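Local coordinates for putative branched chain amino acid ABC transporter, periplasmic amino acid-binding protein (Brucella ovis, PDB 7JFN), which is a component of an amino-acid transport system, probably binding branched-chain amino acids in the periplasm for an ABC transporter, at residues F306-K311 / A332-P337. Numbering follows the deposited sequence.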
loop_
_atom_site.group_PDB
_atom_site.type_symbol
_atom_site.label_atom_id
_atom_site.label_comp_id
_atom_site.label_asym_id
_atom_site.label_seq_id
_atom_site.Cartn_x
_atom_site.Cartn_y
_atom_site.Cartn_z
ATOM N N PHE A 306 6.167 7.245 11.798
ATOM C CA PHE A 306 6.513 8.663 11.702
ATOM C C PHE A 306 6.401 9.366 13.059
ATOM O O PHE A 306 7.286 10.148 13.428
ATOM C CB PHE A 306 5.615 9.322 10.651
ATOM C CG PHE A 306 5.805 10.808 10.516
ATOM C CD1 PHE A 306 6.976 11.328 9.993
ATOM C CD2 PHE A 306 4.790 11.683 10.890
ATOM C CE1 PHE A 306 7.141 12.705 9.855
ATOM C CE2 PHE A 306 4.951 13.053 10.770
ATOM C CZ PHE A 306 6.126 13.562 10.248
ATOM N N GLY A 307 5.325 9.109 13.818
ATOM C CA GLY A 307 5.175 9.757 15.113
ATOM C C GLY A 307 6.247 9.322 16.096
ATOM O O GLY A 307 6.722 10.118 16.912
ATOM N N GLU A 308 6.650 8.054 16.017
ATOM C CA GLU A 308 7.744 7.576 16.854
ATOM C C GLU A 308 9.040 8.299 16.508
ATOM O O GLU A 308 9.804 8.693 17.403
ATOM C CB GLU A 308 7.897 6.061 16.681
ATOM C CG GLU A 308 9.018 5.442 17.504
ATOM C CD GLU A 308 8.786 5.495 19.015
ATOM O OE1 GLU A 308 7.629 5.630 19.466
ATOM O OE2 GLU A 308 9.778 5.395 19.751
ATOM N N ALA A 309 9.297 8.492 15.209
ATOM C CA ALA A 309 10.478 9.233 14.773
ATOM C C ALA A 309 10.474 10.651 15.322
ATOM O O ALA A 309 11.493 11.133 15.828
ATOM C CB ALA A 309 10.547 9.245 13.241
ATOM N N LEU A 310 9.330 11.344 15.217
ATOM C CA LEU A 310 9.215 12.704 15.750
ATOM C C LEU A 310 9.528 12.753 17.238
ATOM O O LEU A 310 10.144 13.716 17.722
ATOM C CB LEU A 310 7.808 13.252 15.510
ATOM C CG LEU A 310 7.402 13.524 14.065
ATOM C CD1 LEU A 310 5.995 14.114 14.032
ATOM C CD2 LEU A 310 8.403 14.502 13.427
ATOM N N LYS A 311 9.080 11.739 17.982
ATOM C CA LYS A 311 9.348 11.684 19.411
ATOM C C LYS A 311 10.844 11.706 19.685
ATOM O O LYS A 311 11.289 12.294 20.677
ATOM C CB LYS A 311 8.689 10.432 19.996
ATOM C CG LYS A 311 8.725 10.337 21.486
ATOM C CD LYS A 311 7.809 9.222 21.972
ATOM C CE LYS A 311 8.308 7.857 21.528
ATOM N NZ LYS A 311 7.949 6.774 22.512
ATOM N N ALA A 332 13.938 4.657 13.521
ATOM C CA ALA A 332 12.798 4.439 14.396
ATOM C C ALA A 332 12.205 3.053 14.202
ATOM O O ALA A 332 12.320 2.434 13.146
ATOM C CB ALA A 332 11.713 5.490 14.131
ATOM N N SER A 333 11.546 2.574 15.249
ATOM C CA SER A 333 10.717 1.389 15.157
ATOM C C SER A 333 9.595 1.545 16.161
ATOM O O SER A 333 9.754 2.194 17.197
ATOM C CB SER A 333 11.493 0.092 15.414
ATOM O OG SER A 333 12.105 0.124 16.666
ATOM N N VAL A 334 8.455 0.953 15.841
ATOM C CA VAL A 334 7.286 1.095 16.695
ATOM C C VAL A 334 6.536 -0.222 16.688
ATOM O O VAL A 334 6.516 -0.937 15.685
ATOM C CB VAL A 334 6.380 2.264 16.216
ATOM C CG1 VAL A 334 5.785 1.975 14.859
ATOM C CG2 VAL A 334 5.325 2.633 17.282
ATOM N N LYS A 335 5.922 -0.543 17.816
ATOM C CA LYS A 335 5.006 -1.672 17.868
ATOM C C LYS A 335 3.623 -1.203 17.446
ATOM O O LYS A 335 2.999 -0.401 18.150
ATOM C CB LYS A 335 4.953 -2.265 19.278
ATOM C CG LYS A 335 6.128 -3.133 19.617
ATOM C CD LYS A 335 5.709 -4.322 20.468
ATOM C CE LYS A 335 6.425 -5.583 20.008
ATOM N NZ LYS A 335 7.894 -5.369 19.920
ATOM N N THR A 336 3.139 -1.717 16.338
ATOM C CA THR A 336 1.806 -1.415 15.849
ATOM C C THR A 336 0.846 -2.501 16.267
ATOM O O THR A 336 1.241 -3.506 16.871
ATOM C CB THR A 336 1.803 -1.297 14.321
ATOM O OG1 THR A 336 1.953 -2.599 13.750
ATOM C CG2 THR A 336 2.905 -0.353 13.834
ATOM N N PRO A 337 -0.444 -2.322 15.979
ATOM C CA PRO A 337 -1.407 -3.407 16.233
ATOM C C PRO A 337 -1.076 -4.705 15.520
ATOM O O PRO A 337 -1.615 -5.750 15.909
ATOM C CB PRO A 337 -2.724 -2.808 15.732
ATOM C CG PRO A 337 -2.576 -1.323 16.103
ATOM C CD PRO A 337 -1.133 -1.038 15.718
#
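E308 and A309, on the last turns of helix 296-311, pack by van der Waals contact against A332, S333 and V334, where the chain leaves helix 322-331 and enters strand 333-336. No hydrogen bond joins the two segments, and they bury just 170 Å² between them. The nearest CA pair has A309 CA 5.3 Å from A332 CA. Here A332 CB points toward the helix and lies 4.0 Å from both A309 CA and A309 CB, a methyl-to-methyl contact consistent with the short CA separation; A328 and I329 of helix 322-331 also touch A309. One residue back, the aliphatic part of E308 meets the start of the strand: E308 CB is 4.1 Å from V334 CB, and E308 CG is 3.3 Å from S333 O. With CG anti to the backbone N (chi1 180°) and a bend at chi2 (67°), the carboxylate reaches along its own helix toward the C-terminal end, where E308 OE1 forms a salt bridge with K311 NZ at 3.3 Å. V334 in turn exchanges backbone hydrogen bonds with Y341 on strand 339-343. The C-terminal end of helix 296-311 thus packs against the first strand of a beta hairpin at the margin of the mixed sheet in a periplasmic binding protein, consistent with the leucine-binding protein family.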